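Local coordinates for ripening-associated protein (Musa acuminata, PDB 4PIT) that binds mannose-containing sugars as a jacalin-family lectin, with dimannose held in two pockets of the chain, at residues G21-I26 with I121-F125; E71-A77 with L92-K98. The protein carries 1 engineered substitution. All coordinates share one frame; numbering follows the deposited sequence.

Contact 1. Residues G21-I26 with I121-F125; sequences GPAYRI and ISGFF. With GOL (glycerol), chain L.
Ile26 lays its terminal methyl against the ring of Phe124, CD1 to CE2 3.7 Å, the two side chains crossing at about a right angle. This is a seam of the beta-prism fold of jacalin-related lectins: Ile26 lies near the start of strand 25-33 of one sheet, and Phe124 belongs to strand 118-128 of another. With CG1 beside its backbone N (chi1 -64°), the isoleucine sends CD1 across to the facing strand, where the same methyl also rests on the backbone at Gly123 N (3.8 Å). Phe124 leaves its backbone heading away from 21-26, yet its ring swings back far enough to receive that methyl obliquely, while CG2 of Ile121 lies over one face of the ring. Direct polar bonds between the segments are absent; small molecules bridge them instead. A water accepts from Tyr24 N (2.9 Å) and sits within donating distance of both Gly21 O (2.8 Å) and Ser122 O, though other acceptors may compete for its protons. A glycerol, probably from the crystallisation liquor, bridges the two strands: its O3 takes the N-H of Ile26, nearly straight, at 3.2 Å. Its O1 donates to Ile121 O at 2.8 Å.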
loop_
_atom_site.group_PDB
_atom_site.type_symbol
_atom_site.label_atom_id
_atom_site.label_comp_id
_atom_site.label_asym_id
_atom_site.label_seq_id
_atom_site.Cartn_x
_atom_site.Cartn_y
_atom_site.Cartn_z
ATOM N N GLY B 21 16.879 4.803 0.394
ATOM C CA GLY B 21 16.529 6.210 0.373
ATOM C C GLY B 21 15.800 6.532 -0.921
ATOM O O GLY B 21 15.695 5.704 -1.830
ATOM N N PRO B 22 15.370 7.804 -1.042
ATOM C CA PRO B 22 14.581 8.226 -2.206
ATOM C C PRO B 22 15.308 9.093 -3.226
ATOM O O PRO B 22 14.642 9.652 -4.089
ATOM C CB PRO B 22 13.533 9.108 -1.540
ATOM C CG PRO B 22 14.284 9.796 -0.455
ATOM C CD PRO B 22 15.403 8.850 -0.011
ATOM N N ALA B 23 16.629 9.251 -3.115
ATOM C CA ALA B 23 17.328 10.217 -3.953
ATOM C C ALA B 23 17.797 9.728 -5.311
ATOM O O ALA B 23 18.200 10.565 -6.138
ATOM C CB ALA B 23 18.528 10.748 -3.193
ATOM N N TYR B 24 17.796 8.412 -5.552
ATOM C CA TYR B 24 18.421 7.871 -6.758
ATOM C C TYR B 24 17.443 7.590 -7.859
ATOM O O TYR B 24 16.233 7.482 -7.603
ATOM C CB TYR B 24 19.118 6.555 -6.381
ATOM C CG TYR B 24 20.044 6.644 -5.187
ATOM C CD1 TYR B 24 20.969 7.683 -5.070
ATOM C CD2 TYR B 24 20.053 5.656 -4.218
ATOM C CE1 TYR B 24 21.819 7.771 -3.965
ATOM C CE2 TYR B 24 20.931 5.710 -3.136
ATOM C CZ TYR B 24 21.800 6.775 -3.006
ATOM O OH TYR B 24 22.627 6.827 -1.905
ATOM N N ARG B 25 17.971 7.475 -9.097
ATOM C CA ARG B 25 17.124 7.131 -10.230
ATOM C C ARG B 25 17.225 5.622 -10.464
ATOM O O ARG B 25 18.258 5.137 -10.931
ATOM C CB ARG B 25 17.525 7.892 -11.486
ATOM C CG ARG B 25 16.606 7.511 -12.639
ATOM C CD ARG B 25 17.032 8.146 -13.932
ATOM N NE ARG B 25 16.128 7.760 -15.008
ATOM C CZ ARG B 25 16.168 8.282 -16.231
ATOM N NH1 ARG B 25 17.076 9.205 -16.538
ATOM N NH2 ARG B 25 15.310 7.880 -17.158
ATOM N N ILE B 26 16.153 4.892 -10.177
ATOM C CA ILE B 26 16.151 3.442 -10.409
ATOM C C ILE B 26 16.182 3.210 -11.902
ATOM O O ILE B 26 15.316 3.764 -12.611
ATOM C CB ILE B 26 14.918 2.765 -9.785
ATOM C CG1 ILE B 26 14.908 2.883 -8.259
ATOM C CG2 ILE B 26 14.800 1.297 -10.209
ATOM C CD1 ILE B 26 13.430 2.771 -7.720
ATOM N N ILE B 121 7.016 4.754 -7.754
ATOM C CA ILE B 121 8.019 4.293 -6.794
ATOM C C ILE B 121 9.320 4.991 -7.062
ATOM O O ILE B 121 9.796 5.005 -8.217
ATOM C CB ILE B 121 8.152 2.760 -6.899
ATOM C CG1 ILE B 121 6.844 2.145 -6.335
ATOM C CG2 ILE B 121 9.404 2.253 -6.149
ATOM C CD1 ILE B 121 6.647 0.684 -6.751
ATOM N N SER B 122 9.942 5.528 -5.993
ATOM C CA SER B 122 11.205 6.235 -6.178
ATOM C C SER B 122 12.386 5.643 -5.402
ATOM O O SER B 122 13.494 6.192 -5.479
ATOM C CB SER B 122 11.032 7.691 -5.764
ATOM O OG SER B 122 10.607 7.766 -4.414
ATOM N N GLY B 123 12.180 4.555 -4.658
ATOM C CA GLY B 123 13.248 3.934 -3.900
ATOM C C GLY B 123 12.677 2.753 -3.140
ATOM O O GLY B 123 11.456 2.549 -3.090
ATOM N N PHE B 124 13.571 2.003 -2.503
ATOM C CA PHE B 124 13.218 0.798 -1.780
ATOM C C PHE B 124 13.805 0.751 -0.403
ATOM O O PHE B 124 14.866 1.295 -0.134
ATOM C CB PHE B 124 13.750 -0.447 -2.534
ATOM C CG PHE B 124 13.045 -0.708 -3.836
ATOM C CD1 PHE B 124 11.811 -1.343 -3.858
ATOM C CD2 PHE B 124 13.636 -0.358 -5.045
ATOM C CE1 PHE B 124 11.159 -1.605 -5.062
ATOM C CE2 PHE B 124 12.986 -0.632 -6.253
ATOM C CZ PHE B 124 11.756 -1.267 -6.250
ATOM N N PHE B 125 13.130 0.020 0.464
ATOM C CA PHE B 125 13.638 -0.325 1.793
ATOM C C PHE B 125 13.067 -1.711 2.108
ATOM O O PHE B 125 12.219 -2.213 1.362
ATOM C CB PHE B 125 13.301 0.740 2.868
ATOM C CG PHE B 125 11.841 0.893 3.207
ATOM C CD1 PHE B 125 10.992 1.631 2.386
ATOM C CD2 PHE B 125 11.297 0.246 4.320
ATOM C CE1 PHE B 125 9.625 1.772 2.702
ATOM C CE2 PHE B 125 9.930 0.392 4.637
ATOM C CZ PHE B 125 9.104 1.146 3.814
HETATM C C1 GOL L . 11.350 4.638 -10.684
HETATM O O1 GOL L . 9.959 4.417 -10.905
HETATM C C2 GOL L . 11.869 5.845 -11.435
HETATM O O2 GOL L . 10.923 6.917 -11.389
HETATM C C3 GOL L . 13.218 6.342 -10.964
HETATM O O3 GOL L . 13.364 6.280 -9.551
HETATM O O HOH W 1 16.249 6.196 -4.508
#

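Contact 2. Residues E71-A77 with L92-K98; sequences EYLVGMA and LGFSTNK
Asn97 lies flat on the ring of Tyr72 at the open end of the beta hairpin made by strands 73-83 and 86-96. Its CB starts the overlap at Tyr72 CE1 (3.7 Å); CG then sits over one face of the ring, offset toward the rim, with the amide and ring planes only 10° apart. With CG tucked between backbone N and carbonyl carbon (chi1 57°), the amide turns back onto the 71-72 loop. OD1 accepts from Tyr72 N at 2.9 Å, the donor lying above the carbonyl plane, and ND2 comes over the ring near Tyr72 CE2, 3.5 Å away, while donating to Gly70 O. The backbone N of Asn97 returns a longer bond to Tyr72 O.

Further in, Val74 and Gly75 both face Ser95, a classic beta bulge: Ser95 O takes a good bond from Val74 N (2.8 Å) and a weak one from Gly75 N. Past it the antiparallel ladder is regular, and Met76 runs side by side with Phe94, its SD 3.4 Å from CE2 in an oblique Met-aromatic contact. Leu92 CD1 packs on Met76 CG.

At the same end of the hairpin as Asn97, Glu71 extends its carboxylate to Thr96, whose OG1 donates to the anti lone pair of OE2 at 2.6 Å and also accepts from Lys98 N in an ST turn. OE2 is bonded to Tyr101 OH as well, and OE1 to Gln68 N; so many partners on a buried carboxylate would probably stabilise its charged form.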
loop_
_atom_site.group_PDB
_atom_site.type_symbol
_atom_site.label_atom_id
_atom_site.label_comp_id
_atom_site.label_asym_id
_atom_site.label_seq_id
_atom_site.Cartn_x
_atom_site.Cartn_y
_atom_site.Cartn_z
ATOM N N GLU B 71 9.636 5.107 -18.690
ATOM C CA GLU B 71 8.972 4.011 -17.991
ATOM C C GLU B 71 9.291 4.116 -16.516
ATOM O O GLU B 71 10.450 4.332 -16.151
ATOM C CB GLU B 71 9.436 2.667 -18.544
ATOM C CG GLU B 71 8.624 1.475 -18.048
ATOM C CD GLU B 71 9.063 0.121 -18.576
ATOM O OE1 GLU B 71 10.156 0.037 -19.186
ATOM O OE2 GLU B 71 8.318 -0.863 -18.362
ATOM N N TYR B 72 8.265 3.961 -15.685
ATOM C CA TYR B 72 8.455 4.052 -14.238
ATOM C C TYR B 72 7.614 3.034 -13.526
ATOM O O TYR B 72 6.617 2.553 -14.071
ATOM C CB TYR B 72 8.127 5.463 -13.720
ATOM C CG TYR B 72 6.930 6.089 -14.386
ATOM C CD1 TYR B 72 5.648 5.869 -13.905
ATOM C CD2 TYR B 72 7.079 6.921 -15.493
ATOM C CE1 TYR B 72 4.531 6.405 -14.549
ATOM C CE2 TYR B 72 5.973 7.467 -16.141
ATOM C CZ TYR B 72 4.701 7.222 -15.654
ATOM O OH TYR B 72 3.601 7.775 -16.273
ATOM N N LEU B 73 8.016 2.705 -12.276
ATOM C CA LEU B 73 7.305 1.721 -11.464
ATOM C C LEU B 73 6.077 2.329 -10.832
ATOM O O LEU B 73 6.180 3.323 -10.115
ATOM C CB LEU B 73 8.237 1.155 -10.365
ATOM C CG LEU B 73 9.434 0.353 -10.913
ATOM C CD1 LEU B 73 10.549 0.258 -9.865
ATOM C CD2 LEU B 73 8.980 -1.055 -11.414
ATOM N N VAL B 74 4.901 1.746 -11.099
ATOM C CA VAL B 74 3.643 2.313 -10.591
ATOM C C VAL B 74 2.838 1.317 -9.761
ATOM O O VAL B 74 1.682 1.587 -9.400
ATOM C CB VAL B 74 2.758 2.890 -11.729
ATOM C CG1 VAL B 74 3.448 4.064 -12.399
ATOM C CG2 VAL B 74 2.312 1.811 -12.739
ATOM N N GLY B 75 3.431 0.170 -9.465
ATOM C CA GLY B 75 2.727 -0.805 -8.668
ATOM C C GLY B 75 3.655 -1.891 -8.194
ATOM O O GLY B 75 4.650 -2.200 -8.854
ATOM N N MET B 76 3.276 -2.519 -7.089
ATOM C CA MET B 76 4.006 -3.631 -6.509
ATOM C C MET B 76 3.006 -4.555 -5.858
ATOM O O MET B 76 2.060 -4.065 -5.218
ATOM C CB MET B 76 5.050 -3.129 -5.482
ATOM C CG MET B 76 5.944 -4.255 -4.930
ATOM S SD MET B 76 7.259 -3.619 -3.874
ATOM C CE MET B 76 6.320 -3.180 -2.434
ATOM N N ALA B 77 3.209 -5.867 -5.956
ATOM C CA ALA B 77 2.307 -6.803 -5.298
ATOM C C ALA B 77 3.029 -8.105 -5.052
ATOM O O ALA B 77 4.093 -8.348 -5.607
ATOM C CB ALA B 77 1.060 -7.038 -6.154
ATOM N N LEU B 92 6.754 -11.873 -5.659
ATOM C CA LEU B 92 6.895 -10.421 -5.807
ATOM C C LEU B 92 6.811 -10.041 -7.273
ATOM O O LEU B 92 7.521 -10.583 -8.116
ATOM C CB LEU B 92 8.231 -9.953 -5.206
ATOM C CG LEU B 92 8.557 -8.442 -5.310
ATOM C CD1 LEU B 92 7.595 -7.628 -4.452
ATOM C CD2 LEU B 92 9.966 -8.173 -4.823
ATOM N N GLY B 93 5.991 -9.051 -7.544
ATOM C CA GLY B 93 5.901 -8.515 -8.890
ATOM C C GLY B 93 5.760 -7.013 -8.881
ATOM O O GLY B 93 5.562 -6.397 -7.826
ATOM N N PHE B 94 5.861 -6.421 -10.088
ATOM C CA PHE B 94 5.739 -4.970 -10.253
ATOM C C PHE B 94 4.999 -4.643 -11.511
ATOM O O PHE B 94 5.067 -5.407 -12.484
ATOM C CB PHE B 94 7.136 -4.321 -10.376
ATOM C CG PHE B 94 7.942 -4.319 -9.104
ATOM C CD1 PHE B 94 8.779 -5.386 -8.789
ATOM C CD2 PHE B 94 7.862 -3.253 -8.215
ATOM C CE1 PHE B 94 9.530 -5.382 -7.602
ATOM C CE2 PHE B 94 8.614 -3.254 -7.020
ATOM C CZ PHE B 94 9.441 -4.321 -6.727
ATOM N N SER B 95 4.381 -3.465 -11.529
ATOM C CA SER B 95 3.752 -2.882 -12.704
ATOM C C SER B 95 4.478 -1.614 -13.071
ATOM O O SER B 95 4.872 -0.857 -12.194
ATOM C CB SER B 95 2.286 -2.519 -12.422
ATOM O OG SER B 95 1.561 -3.612 -11.890
ATOM N N THR B 96 4.656 -1.374 -14.361
ATOM C CA THR B 96 5.134 -0.086 -14.832
ATOM C C THR B 96 3.982 0.529 -15.608
ATOM O O THR B 96 2.946 -0.104 -15.800
ATOM C CB THR B 96 6.414 -0.159 -15.663
ATOM O OG1 THR B 96 6.090 -0.700 -16.954
ATOM C CG2 THR B 96 7.551 -0.923 -14.988
ATOM N N ASN B 97 4.173 1.756 -16.085
ATOM C CA ASN B 97 3.157 2.391 -16.912
ATOM C C ASN B 97 3.099 1.705 -18.293
ATOM O O ASN B 97 2.192 2.001 -19.070
ATOM C CB ASN B 97 3.463 3.884 -17.043
ATOM C CG ASN B 97 4.833 4.177 -17.617
ATOM O OD1 ASN B 97 5.841 3.588 -17.225
ATOM N ND2 ASN B 97 4.912 5.122 -18.552
ATOM N N LYS B 98 4.044 0.785 -18.592
ATOM C CA LYS B 98 4.103 0.076 -19.873
ATOM C C LYS B 98 3.595 -1.363 -19.755
ATOM O O LYS B 98 2.907 -1.828 -20.675
ATOM C CB LYS B 98 5.511 0.118 -20.476
ATOM C CG LYS B 98 5.970 1.548 -20.774
ATOM C CD LYS B 98 6.792 1.686 -22.054
ATOM C CE LYS B 98 6.995 3.139 -22.463
ATOM N NZ LYS B 98 5.712 3.892 -22.622
#

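Both contacts join parts of the beta prism, but at different levels. Contact 2 lies within one sheet, between neighbouring strands of a hairpin, and combines backbone bonds with a polar end at 71-72 and 96-98 and an apolar face formed by Leu73, Met76, Leu92 and Phe94. Contact 1 sets strand 25-33 and the loop leading into it against strand 118-128 of another sheet, through a methyl on a ring and a bridging water, with a glycerol bound beside them; it buries less surface, 276 against 700 Å². They share no strand, yet Ile121 N probably donates to Leu73 O (2.9 Å), and in the interior Phe124 CE1 meets Phe94 CE2 at 3.6 Å. Pro22 and Lys98 reach the surface.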